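Local coordinates for protein drought responsive inactive kinase 1 (Zea mays, PDB 6EAS) that is a probable membrane-bound pseudokinase whose kinase domain may bind ATP and here holds a pyrimidine ligand in the nucleotide cleft, at residues 102-107 and 189-194; 68-73 and 120-125; 127-132 and 177-182. One frame throughout, in Å; residues are numbered along the deposited sequence.

Contact 1: residues 102-107 and 189-194. With J3A (6-(4-methylpiperazin-1-yl)-N-(5-methyl-1H-pyrazol-3-yl)-2-[(E)-2-phenylethenyl]pyrimidin-4-amine), chain B.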
loop_
_atom_site.group_PDB
_atom_site.type_symbol
_atom_site.label_atom_id
_atom_site.label_comp_id
_atom_site.label_asym_id
_atom_site.label_seq_id
_atom_site.Cartn_x
_atom_site.Cartn_y
_atom_site.Cartn_z
ATOM N N ASN A 102 3.319 -3.611 -8.388
ATOM C CA ASN A 102 2.369 -2.804 -7.608
ATOM C C ASN A 102 2.543 -3.038 -6.107
ATOM O O ASN A 102 1.628 -2.763 -5.332
ATOM C CB ASN A 102 0.919 -3.083 -7.987
ATOM C CG ASN A 102 0.633 -2.770 -9.434
ATOM O OD1 ASN A 102 0.421 -3.681 -10.228
ATOM N ND2 ASN A 102 0.627 -1.493 -9.781
ATOM N N PHE A 103 3.733 -3.490 -5.700
ATOM C CA PHE A 103 4.103 -3.556 -4.304
ATOM C C PHE A 103 5.320 -2.658 -4.112
ATOM O O PHE A 103 6.140 -2.506 -5.036
ATOM C CB PHE A 103 4.377 -5.002 -3.879
ATOM C CG PHE A 103 4.662 -5.179 -2.409
ATOM C CD1 PHE A 103 3.661 -5.003 -1.467
ATOM C CD2 PHE A 103 5.939 -5.489 -1.963
ATOM C CE1 PHE A 103 3.925 -5.143 -0.110
ATOM C CE2 PHE A 103 6.198 -5.645 -0.610
ATOM C CZ PHE A 103 5.193 -5.478 0.314
ATOM N N MET A 104 5.410 -2.040 -2.932
ATOM C CA MET A 104 6.566 -1.279 -2.559
ATOM C C MET A 104 7.634 -2.275 -2.082
ATOM O O MET A 104 7.694 -2.680 -0.919
ATOM C CB MET A 104 6.253 -0.252 -1.470
ATOM C CG MET A 104 7.475 0.528 -1.024
ATOM S SD MET A 104 7.048 2.029 -0.124
ATOM C CE MET A 104 6.599 3.042 -1.538
ATOM N N ASN A 105 8.460 -2.689 -3.036
ATOM C CA ASN A 105 9.332 -3.847 -2.877
ATOM C C ASN A 105 10.491 -3.530 -1.935
ATOM O O ASN A 105 11.053 -2.450 -1.989
ATOM C CB ASN A 105 9.873 -4.283 -4.236
ATOM C CG ASN A 105 8.770 -4.796 -5.122
ATOM O OD1 ASN A 105 8.112 -5.759 -4.754
ATOM N ND2 ASN A 105 8.543 -4.153 -6.251
ATOM N N LEU A 106 10.838 -4.509 -1.095
ATOM C CA LEU A 106 12.059 -4.492 -0.286
ATOM C C LEU A 106 13.276 -4.608 -1.214
ATOM O O LEU A 106 13.332 -5.515 -2.034
ATOM C CB LEU A 106 11.990 -5.671 0.688
ATOM C CG LEU A 106 13.124 -5.773 1.699
ATOM C CD1 LEU A 106 12.903 -4.787 2.840
ATOM C CD2 LEU A 106 13.245 -7.198 2.236
ATOM N N LEU A 107 14.219 -3.662 -1.119
ATOM C CA LEU A 107 15.412 -3.641 -1.987
ATOM C C LEU A 107 16.645 -4.152 -1.236
ATOM O O LEU A 107 17.690 -4.395 -1.843
ATOM C CB LEU A 107 15.677 -2.210 -2.461
ATOM C CG LEU A 107 14.581 -1.581 -3.312
ATOM C CD1 LEU A 107 15.004 -0.191 -3.762
ATOM C CD2 LEU A 107 14.260 -2.467 -4.502
ATOM N N SER A 189 2.152 -0.887 0.289
ATOM C CA SER A 189 3.320 -0.983 1.164
ATOM C C SER A 189 3.043 -1.836 2.410
ATOM O O SER A 189 1.901 -1.972 2.871
ATOM C CB SER A 189 3.739 0.364 1.611
ATOM O OG SER A 189 2.783 0.858 2.531
ATOM N N ASP A 190 4.137 -2.318 2.999
ATOM C CA ASP A 190 4.156 -2.854 4.364
ATOM C C ASP A 190 5.445 -2.381 5.037
ATOM O O ASP A 190 6.446 -3.085 5.018
ATOM C CB ASP A 190 4.051 -4.374 4.356
ATOM C CG ASP A 190 4.169 -5.022 5.728
ATOM O OD1 ASP A 190 4.139 -4.295 6.758
ATOM O OD2 ASP A 190 4.320 -6.249 5.756
ATOM N N LEU A 191 5.403 -1.173 5.599
ATOM C CA LEU A 191 6.564 -0.516 6.164
ATOM C C LEU A 191 6.767 -0.913 7.632
ATOM O O LEU A 191 7.909 -0.981 8.093
ATOM C CB LEU A 191 6.388 0.995 6.030
ATOM C CG LEU A 191 6.108 1.490 4.614
ATOM C CD1 LEU A 191 5.758 2.971 4.627
ATOM C CD2 LEU A 191 7.296 1.226 3.702
ATOM N N GLU A 192 5.668 -1.174 8.347
ATOM C CA GLU A 192 5.685 -1.337 9.794
ATOM C C GLU A 192 6.421 -2.623 10.172
ATOM O O GLU A 192 6.135 -3.679 9.628
ATOM C CB GLU A 192 4.264 -1.394 10.354
ATOM C CG GLU A 192 3.477 -0.113 10.167
ATOM C CD GLU A 192 4.215 1.150 10.573
ATOM O OE1 GLU A 192 4.682 1.214 11.731
ATOM O OE2 GLU A 192 4.344 2.049 9.719
ATOM N N PHE A 193 7.356 -2.510 11.127
ATOM C CA PHE A 193 8.015 -3.675 11.717
ATOM C C PHE A 193 6.934 -4.515 12.409
ATOM O O PHE A 193 6.017 -3.966 13.012
ATOM C CB PHE A 193 9.131 -3.253 12.677
ATOM C CG PHE A 193 10.359 -2.696 12.004
ATOM C CD1 PHE A 193 10.405 -1.374 11.582
ATOM C CD2 PHE A 193 11.473 -3.492 11.787
ATOM C CE1 PHE A 193 11.531 -0.868 10.951
ATOM C CE2 PHE A 193 12.601 -2.978 11.162
ATOM C CZ PHE A 193 12.630 -1.667 10.745
ATOM N N TRP A 194 7.049 -5.841 12.288
ATOM C CA TRP A 194 6.002 -6.775 12.704
ATOM C C TRP A 194 5.950 -6.857 14.237
ATOM O O TRP A 194 6.396 -7.837 14.828
ATOM C CB TRP A 194 6.230 -8.137 12.040
ATOM C CG TRP A 194 5.891 -8.154 10.580
ATOM C CD1 TRP A 194 5.708 -7.078 9.759
ATOM C CD2 TRP A 194 5.707 -9.318 9.753
ATOM N NE1 TRP A 194 5.420 -7.486 8.484
ATOM C CE2 TRP A 194 5.404 -8.855 8.450
ATOM C CE3 TRP A 194 5.759 -10.698 9.987
ATOM C CZ2 TRP A 194 5.155 -9.727 7.390
ATOM C CZ3 TRP A 194 5.512 -11.558 8.939
ATOM C CH2 TRP A 194 5.216 -11.076 7.660
HETATM C C4 J3A B . 4.901 7.842 5.921
HETATM C C14 J3A B . 7.305 14.431 -2.033
HETATM C C5 J3A B . 4.422 7.763 7.219
HETATM C C6 J3A B . 4.327 8.897 7.995
HETATM C C11 J3A B . 6.822 10.439 -0.794
HETATM C C7 J3A B . 5.805 9.146 4.003
HETATM C C8 J3A B . 5.588 10.139 3.156
HETATM C C9 J3A B . 6.034 10.210 1.750
HETATM C C10 J3A B . 6.272 11.539 -0.111
HETATM C C12 J3A B . 6.961 9.239 -0.098
HETATM C C13 J3A B . 6.551 13.117 -2.028
HETATM N N1 J3A B . 5.881 11.403 1.165
HETATM N N2 J3A B . 6.544 9.121 1.160
HETATM C C3 J3A B . 5.303 9.061 5.378
HETATM N N3 J3A B . 6.075 12.762 -0.695
HETATM C C1 J3A B . 4.709 10.115 7.478
HETATM C C2 J3A B . 5.186 10.200 6.180
HETATM N N4 J3A B . 7.270 15.076 -0.721
HETATM C C15 J3A B . 5.885 15.178 -0.271
HETATM C C16 J3A B . 5.274 13.808 -0.064
HETATM C C17 J3A B . 7.908 16.394 -0.758
HETATM N N5 J3A B . 7.509 8.130 -0.734
HETATM C C18 J3A B . 7.893 6.910 -0.204
HETATM N N6 J3A B . 8.536 6.016 -0.951
HETATM N N7 J3A B . 8.722 4.951 -0.128
HETATM C C19 J3A B . 8.218 5.153 1.088
HETATM C C20 J3A B . 7.650 6.403 1.079
HETATM C C21 J3A B . 8.312 4.119 2.155
HETATM O O HOH W 1 6.637 -2.138 1.335
#
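Ser189 lies against Met104 where the two backbones come nearest, CA to CA 4.9 Å, and Met104 CB rests on Ser189 CB. The Ser189 hydroxyl takes no part in this packing; it is hydrogen-bonded to the carbonyl of Thr177, which fixes the rotation of the side chain. At Asp190 the backbone and CB are met by the ring of Phe103, whose CE1 lies obliquely 4.2 Å from Asp190 N. No direct hydrogen bond joins the segments. A single water bridges them instead, donating to Met104 O over a short 2.5 Å and accepting from Asp190 N at 3.0 Å. With CG anti to the backbone N (chi1 176°), the Asp190 carboxylate is directed away from the Phe103 ring and gripped by two partners: OD1 forms a salt bridge with Arg171, while OD2 offers its syn lone pair to Trp194 NE1, 3.2 Å away; OD2 itself lies 8° out of the indole plane. Leu191 then turns its CD2 back across the gap to the sulfur of Met104, SD to CD2 3.9 Å. The Met104 chain runs out extended from CA and bends at its last torsion (chi3 -78°), which lays SD and CE along the ligand's methylpyrazole; CE closes to 3.2 Å from J3A N7. Leu191 CD2 approaches the pyrazole methyl C21 to 3.4 Å, so that Met104 and Leu191 together close round the methyl-bearing end of the pyrazole. The residues Asp190-Leu191-Glu192 stand at the place of the DFG motif that opens the activation segment of protein kinases, here with leucine and glutamate as the second and third residues, packed against the residues leading into strand 106-113 of the N-lobe sheet.

Contact 2: residues 68-73 and 120-125; sequences AVASSL and MVFEYA. With J3A (6-(4-methylpiperazin-1-yl)-N-(5-methyl-1H-pyrazol-3-yl)-2-[(E)-2-phenylethenyl]pyrimidin-4-amine), chain B.
The Phe122 ring is met at its edge, near its own plane, by Ala68 O and by the methyl of Ala70, CE2 to CB 4.0 Å; its other neighbours include Leu95 of helix 82-97 and Leu191. The Tyr124 ring receives Ala68 CB at its edge and meets J3A N5 obliquely, CE1 to N5 3.5 Å, after chi1 of 176° swings it beside the ligand. A glycine in place of Tyr124 would remove the ring, and would probably leave the linker nitrogen N5 less shielded on that side and Lys58 without its cation-pi partner. The strands that carry Ala68 and Phe122, 66-72 and 116-123 of the antiparallel kinase N-lobe sheet, are joined by two hydrogen-bonded pairs, Ala68 with Phe122 and Ala70 with Met120, flanking the non-hydrogen-bonded Val69-Val121 pair. Phe122 occupies the gatekeeper position, and Ala70 probably stands where active kinases carry the lysine of strand 3. Past the gatekeeper the chain becomes the hinge, which grips J3A three times: N7 donates to Glu123 O, Ala125 N to N6 (2.8 Å, 178°), and N5 to Ala125 O (2.9 Å). Ala68 CB, 3.2 Å from J3A N7, presses on the pyrazole from the sheet.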
loop_
_atom_site.group_PDB
_atom_site.type_symbol
_atom_site.label_atom_id
_atom_site.label_comp_id
_atom_site.label_asym_id
_atom_site.label_seq_id
_atom_site.Cartn_x
_atom_site.Cartn_y
_atom_site.Cartn_z
ATOM N N ALA A 68 13.721 4.630 0.133
ATOM C CA ALA A 68 13.102 4.983 1.402
ATOM C C ALA A 68 13.593 3.987 2.459
ATOM O O ALA A 68 13.331 2.784 2.355
ATOM C CB ALA A 68 11.595 4.941 1.247
ATOM N N VAL A 69 14.346 4.482 3.441
ATOM C CA VAL A 69 14.959 3.636 4.430
ATOM C C VAL A 69 14.089 3.639 5.691
ATOM O O VAL A 69 13.877 4.680 6.301
ATOM C CB VAL A 69 16.395 4.095 4.719
ATOM C CG1 VAL A 69 17.006 3.327 5.874
ATOM C CG2 VAL A 69 17.263 3.992 3.468
ATOM N N ALA A 70 13.603 2.456 6.079
ATOM C CA ALA A 70 12.807 2.295 7.297
ATOM C C ALA A 70 13.702 1.767 8.422
ATOM O O ALA A 70 14.196 0.651 8.345
ATOM C CB ALA A 70 11.641 1.376 7.028
ATOM N N SER A 71 13.875 2.585 9.466
ATOM C CA SER A 71 14.745 2.294 10.604
ATOM C C SER A 71 13.904 2.096 11.874
ATOM O O SER A 71 13.050 2.918 12.174
ATOM C CB SER A 71 15.742 3.395 10.814
ATOM O OG SER A 71 16.744 2.988 11.736
ATOM N N SER A 72 14.180 1.026 12.636
ATOM C CA SER A 72 13.519 0.824 13.917
ATOM C C SER A 72 13.721 2.046 14.823
ATOM O O SER A 72 14.695 2.786 14.685
ATOM C CB SER A 72 14.016 -0.412 14.596
ATOM O OG SER A 72 13.362 -0.576 15.846
ATOM N N LEU A 73 12.812 2.212 15.788
ATOM C CA LEU A 73 12.869 3.282 16.771
ATOM C C LEU A 73 13.654 2.854 18.023
ATOM O O LEU A 73 13.545 3.498 19.051
ATOM C CB LEU A 73 11.429 3.688 17.100
ATOM C CG LEU A 73 10.633 4.190 15.895
ATOM C CD1 LEU A 73 9.176 4.467 16.248
ATOM C CD2 LEU A 73 11.285 5.429 15.297
ATOM N N MET A 120 15.228 -1.611 6.984
ATOM C CA MET A 120 14.779 -2.180 5.723
ATOM C C MET A 120 14.746 -1.061 4.681
ATOM O O MET A 120 14.312 0.041 4.995
ATOM C CB MET A 120 13.379 -2.772 5.853
ATOM C CG MET A 120 13.280 -3.759 6.980
ATOM S SD MET A 120 11.678 -4.569 7.047
ATOM C CE MET A 120 11.802 -5.276 8.689
ATOM N N VAL A 121 15.174 -1.376 3.457
ATOM C CA VAL A 121 15.331 -0.414 2.379
ATOM C C VAL A 121 14.263 -0.711 1.328
ATOM O O VAL A 121 14.220 -1.814 0.788
ATOM C CB VAL A 121 16.735 -0.464 1.759
ATOM C CG1 VAL A 121 16.873 0.491 0.581
ATOM C CG2 VAL A 121 17.800 -0.179 2.795
ATOM N N PHE A 122 13.422 0.291 1.056
ATOM C CA PHE A 122 12.302 0.133 0.147
ATOM C C PHE A 122 12.463 1.048 -1.067
ATOM O O PHE A 122 13.243 1.976 -1.054
ATOM C CB PHE A 122 11.000 0.455 0.870
ATOM C CG PHE A 122 10.592 -0.554 1.913
ATOM C CD1 PHE A 122 10.001 -1.754 1.548
ATOM C CD2 PHE A 122 10.772 -0.288 3.264
ATOM C CE1 PHE A 122 9.606 -2.673 2.512
ATOM C CE2 PHE A 122 10.389 -1.211 4.225
ATOM C CZ PHE A 122 9.814 -2.402 3.845
ATOM N N GLU A 123 11.724 0.708 -2.116
ATOM C CA GLU A 123 11.559 1.525 -3.300
ATOM C C GLU A 123 11.067 2.903 -2.867
ATOM O O GLU A 123 10.381 3.032 -1.852
ATOM C CB GLU A 123 10.542 0.862 -4.219
ATOM C CG GLU A 123 11.054 -0.403 -4.867
ATOM C CD GLU A 123 10.039 -1.044 -5.786
ATOM O OE1 GLU A 123 8.865 -1.112 -5.404
ATOM O OE2 GLU A 123 10.420 -1.469 -6.871
ATOM N N TYR A 124 11.468 3.936 -3.602
ATOM C CA TYR A 124 11.003 5.271 -3.302
ATOM C C TYR A 124 9.895 5.625 -4.288
ATOM O O TYR A 124 10.095 5.528 -5.506
ATOM C CB TYR A 124 12.112 6.318 -3.383
ATOM C CG TYR A 124 11.591 7.711 -3.150
ATOM C CD1 TYR A 124 11.150 8.094 -1.895
ATOM C CD2 TYR A 124 11.465 8.617 -4.193
ATOM C CE1 TYR A 124 10.617 9.348 -1.667
ATOM C CE2 TYR A 124 10.969 9.893 -3.977
ATOM C CZ TYR A 124 10.542 10.256 -2.711
ATOM O OH TYR A 124 10.014 11.486 -2.482
ATOM N N ALA A 125 8.736 6.019 -3.749
ATOM C CA ALA A 125 7.590 6.465 -4.560
ATOM C C ALA A 125 7.540 7.985 -4.540
ATOM O O ALA A 125 7.184 8.597 -3.544
ATOM C CB ALA A 125 6.304 5.863 -4.030
HETATM C C4 J3A B . 4.901 7.842 5.921
HETATM C C14 J3A B . 7.305 14.431 -2.033
HETATM C C5 J3A B . 4.422 7.763 7.219
HETATM C C6 J3A B . 4.327 8.897 7.995
HETATM C C11 J3A B . 6.822 10.439 -0.794
HETATM C C7 J3A B . 5.805 9.146 4.003
HETATM C C8 J3A B . 5.588 10.139 3.156
HETATM C C9 J3A B . 6.034 10.210 1.750
HETATM C C10 J3A B . 6.272 11.539 -0.111
HETATM C C12 J3A B . 6.961 9.239 -0.098
HETATM C C13 J3A B . 6.551 13.117 -2.028
HETATM N N1 J3A B . 5.881 11.403 1.165
HETATM N N2 J3A B . 6.544 9.121 1.160
HETATM C C3 J3A B . 5.303 9.061 5.378
HETATM N N3 J3A B . 6.075 12.762 -0.695
HETATM C C1 J3A B . 4.709 10.115 7.478
HETATM C C2 J3A B . 5.186 10.200 6.180
HETATM N N4 J3A B . 7.270 15.076 -0.721
HETATM C C15 J3A B . 5.885 15.178 -0.271
HETATM C C16 J3A B . 5.274 13.808 -0.064
HETATM C C17 J3A B . 7.908 16.394 -0.758
HETATM N N5 J3A B . 7.509 8.130 -0.734
HETATM C C18 J3A B . 7.893 6.910 -0.204
HETATM N N6 J3A B . 8.536 6.016 -0.951
HETATM N N7 J3A B . 8.722 4.951 -0.128
HETATM C C19 J3A B . 8.218 5.153 1.088
HETATM C C20 J3A B . 7.650 6.403 1.079
HETATM C C21 J3A B . 8.312 4.119 2.155
#

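Contact 3: residues 127-132 and 177-182; sequences NGTLFE and TVYLTD. With J3A (6-(4-methylpiperazin-1-yl)-N-(5-methyl-1H-pyrazol-3-yl)-2-[(E)-2-phenylethenyl]pyrimidin-4-amine), chain B.
Thr129 and Tyr179 pair through their side chains as well as through a single backbone bridge. The Thr129 methyl, placed anti to the carbonyl carbon, sits over one face of the Tyr179 ring, CG2 4.1 Å from the centroid and 28° off the normal, a CH-pi contact; J3A C19 lies over the opposite face, toward the rim. The same torsion (chi1 68°) sends OG1 the other way, to accept from Glu132 N at 3.0 Å as the N-cap of helix 130-136. Tyr179, with CG beside its backbone N, reaches along the ligand from the C-lobe side, its CE2 3.4 Å from J3A C20. Asn127 ND2 donates to Thr181 O at 2.9 Å, nearly straight (179°) and within its own amide plane, although the nitrogen stands above the carbonyl plane of its acceptor. Gly128 has a positive phi, and a side chain there would run into Glu132 OE1; its carbonyl accepts from Leu180 N, and Leu130 N donates to Val178 O. Leu180 CD1 lies against Leu130 CA, 4.0 Å away. The contact joins the post-hinge segment, at the helix αD position of the kinase fold, to the short C-lobe strand after the catalytic-loop region. Beyond the two segments Leu130 and Leu180 both pack on Ile150 and Val178 on Ile154 of helix 144-163, while Val178 also touches Ala186 of the partner strand 186-188.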
loop_
_atom_site.group_PDB
_atom_site.type_symbol
_atom_site.label_atom_id
_atom_site.label_comp_id
_atom_site.label_asym_id
_atom_site.label_seq_id
_atom_site.Cartn_x
_atom_site.Cartn_y
_atom_site.Cartn_z
ATOM N N ASN A 127 5.487 10.258 -5.754
ATOM C CA ASN A 127 4.200 10.990 -5.642
ATOM C C ASN A 127 3.470 10.688 -4.321
ATOM O O ASN A 127 2.278 10.995 -4.183
ATOM C CB ASN A 127 3.351 10.777 -6.894
ATOM C CG ASN A 127 3.833 11.666 -8.024
ATOM O OD1 ASN A 127 3.873 12.883 -7.874
ATOM N ND2 ASN A 127 4.184 11.083 -9.150
ATOM N N GLY A 128 4.179 10.137 -3.333
ATOM C CA GLY A 128 3.633 9.958 -1.992
ATOM C C GLY A 128 2.368 9.115 -1.975
ATOM O O GLY A 128 2.191 8.243 -2.828
ATOM N N THR A 129 1.484 9.373 -0.998
ATOM C CA THR A 129 0.367 8.482 -0.710
ATOM C C THR A 129 -0.873 8.811 -1.554
ATOM O O THR A 129 -1.106 9.949 -1.949
ATOM C CB THR A 129 -0.041 8.501 0.767
ATOM O OG1 THR A 129 -0.595 9.786 1.070
ATOM C CG2 THR A 129 1.117 8.174 1.685
ATOM N N LEU A 130 -1.679 7.779 -1.777
ATOM C CA LEU A 130 -2.984 7.887 -2.402
ATOM C C LEU A 130 -3.846 8.852 -1.573
ATOM O O LEU A 130 -4.420 9.789 -2.133
ATOM C CB LEU A 130 -3.624 6.501 -2.533
ATOM C CG LEU A 130 -5.025 6.480 -3.165
ATOM C CD1 LEU A 130 -5.021 7.085 -4.562
ATOM C CD2 LEU A 130 -5.605 5.077 -3.188
ATOM N N PHE A 131 -3.878 8.654 -0.248
ATOM C CA PHE A 131 -4.592 9.542 0.675
ATOM C C PHE A 131 -4.312 11.012 0.337
ATOM O O PHE A 131 -5.253 11.786 0.192
ATOM C CB PHE A 131 -4.252 9.260 2.141
ATOM C CG PHE A 131 -4.995 10.145 3.119
ATOM C CD1 PHE A 131 -4.584 11.449 3.353
ATOM C CD2 PHE A 131 -6.113 9.679 3.793
ATOM C CE1 PHE A 131 -5.275 12.258 4.249
ATOM C CE2 PHE A 131 -6.802 10.485 4.684
ATOM C CZ PHE A 131 -6.381 11.776 4.905
ATOM N N GLU A 132 -3.035 11.386 0.212
ATOM C CA GLU A 132 -2.647 12.768 -0.064
ATOM C C GLU A 132 -3.324 13.269 -1.349
ATOM O O GLU A 132 -3.862 14.395 -1.365
ATOM C CB GLU A 132 -1.134 12.914 -0.202
ATOM C CG GLU A 132 -0.678 14.357 -0.203
ATOM C CD GLU A 132 0.725 14.600 -0.731
ATOM O OE1 GLU A 132 1.528 13.644 -0.768
ATOM O OE2 GLU A 132 1.007 15.751 -1.117
ATOM N N THR A 177 -1.370 3.840 3.104
ATOM C CA THR A 177 -0.290 2.867 2.943
ATOM C C THR A 177 -0.136 2.452 1.471
ATOM O O THR A 177 0.641 1.543 1.184
ATOM C CB THR A 177 -0.483 1.631 3.837
ATOM O OG1 THR A 177 -1.604 0.907 3.343
ATOM C CG2 THR A 177 -0.636 1.968 5.303
ATOM N N VAL A 178 -0.878 3.101 0.558
ATOM C CA VAL A 178 -0.712 2.946 -0.872
ATOM C C VAL A 178 0.031 4.165 -1.426
ATOM O O VAL A 178 -0.339 5.314 -1.154
ATOM C CB VAL A 178 -2.079 2.747 -1.570
ATOM C CG1 VAL A 178 -1.945 2.675 -3.075
ATOM C CG2 VAL A 178 -2.777 1.520 -1.036
ATOM N N TYR A 179 1.125 3.908 -2.160
ATOM C CA TYR A 179 1.973 4.951 -2.663
ATOM C C TYR A 179 1.836 5.032 -4.175
ATOM O O TYR A 179 1.328 4.111 -4.818
ATOM C CB TYR A 179 3.423 4.747 -2.207
ATOM C CG TYR A 179 3.626 5.037 -0.745
ATOM C CD1 TYR A 179 3.307 4.101 0.216
ATOM C CD2 TYR A 179 4.104 6.262 -0.318
ATOM C CE1 TYR A 179 3.472 4.370 1.566
ATOM C CE2 TYR A 179 4.292 6.542 1.019
ATOM C CZ TYR A 179 3.980 5.586 1.970
ATOM O OH TYR A 179 4.129 5.875 3.295
ATOM N N LEU A 180 2.315 6.149 -4.734
ATOM C CA LEU A 180 2.173 6.408 -6.151
ATOM C C LEU A 180 3.539 6.700 -6.776
ATOM O O LEU A 180 4.283 7.544 -6.283
ATOM C CB LEU A 180 1.233 7.598 -6.336
ATOM C CG LEU A 180 -0.185 7.354 -5.843
ATOM C CD1 LEU A 180 -0.916 8.670 -5.681
ATOM C CD2 LEU A 180 -0.915 6.424 -6.791
ATOM N N THR A 181 3.822 5.982 -7.864
ATOM C CA THR A 181 5.068 6.104 -8.635
ATOM C C THR A 181 5.053 7.396 -9.464
ATOM O O THR A 181 4.071 8.177 -9.427
ATOM C CB THR A 181 5.244 4.892 -9.554
ATOM O OG1 THR A 181 4.191 4.957 -10.519
ATOM C CG2 THR A 181 5.184 3.571 -8.821
ATOM N N ASP A 182 6.143 7.598 -10.219
ATOM C CA ASP A 182 6.319 8.712 -11.146
ATOM C C ASP A 182 5.103 8.822 -12.068
ATOM O O ASP A 182 4.590 9.913 -12.280
ATOM C CB ASP A 182 7.621 8.594 -11.953
ATOM C CG ASP A 182 7.810 7.296 -12.738
ATOM O OD1 ASP A 182 7.023 6.321 -12.528
ATOM O OD2 ASP A 182 8.768 7.248 -13.547
HETATM C C4 J3A B . 4.901 7.842 5.921
HETATM C C14 J3A B . 7.305 14.431 -2.033
HETATM C C5 J3A B . 4.422 7.763 7.219
HETATM C C6 J3A B . 4.327 8.897 7.995
HETATM C C11 J3A B . 6.822 10.439 -0.794
HETATM C C7 J3A B . 5.805 9.146 4.003
HETATM C C8 J3A B . 5.588 10.139 3.156
HETATM C C9 J3A B . 6.034 10.210 1.750
HETATM C C10 J3A B . 6.272 11.539 -0.111
HETATM C C12 J3A B . 6.961 9.239 -0.098
HETATM C C13 J3A B . 6.551 13.117 -2.028
HETATM N N1 J3A B . 5.881 11.403 1.165
HETATM N N2 J3A B . 6.544 9.121 1.160
HETATM C C3 J3A B . 5.303 9.061 5.378
HETATM N N3 J3A B . 6.075 12.762 -0.695
HETATM C C1 J3A B . 4.709 10.115 7.478
HETATM C C2 J3A B . 5.186 10.200 6.180
HETATM N N4 J3A B . 7.270 15.076 -0.721
HETATM C C15 J3A B . 5.885 15.178 -0.271
HETATM C C16 J3A B . 5.274 13.808 -0.064
HETATM C C17 J3A B . 7.908 16.394 -0.758
HETATM N N5 J3A B . 7.509 8.130 -0.734
HETATM C C18 J3A B . 7.893 6.910 -0.204
HETATM N N6 J3A B . 8.536 6.016 -0.951
HETATM N N7 J3A B . 8.722 4.951 -0.128
HETATM C C19 J3A B . 8.218 5.153 1.088
HETATM C C20 J3A B . 7.650 6.403 1.079
HETATM C C21 J3A B . 8.312 4.119 2.155
#

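The three contacts surround J3A in the cleft between the kinase lobes: contact 2 supplies sheet and hinge, contact 1 the DFG-like turn, contact 3 the C-lobe floor. Contacts 1 and 2 have centres about 8 Å apart and share the N-lobe sheet; Asn105 N lies 2.9 Å from Glu123 OE1, a probable hydrogen bond. Contact 3 is farther, its centre about 13 Å from that of contact 1 and 15 Å from that of contact 2, yet Tyr179 reaches both. Its CB is 3.7 Å from Met104 CE and 3.6 Å from Ala125 CB. Leu191 CD1 also packs 3.6 Å from Tyr179 OH, tying 189-194 to 177-182.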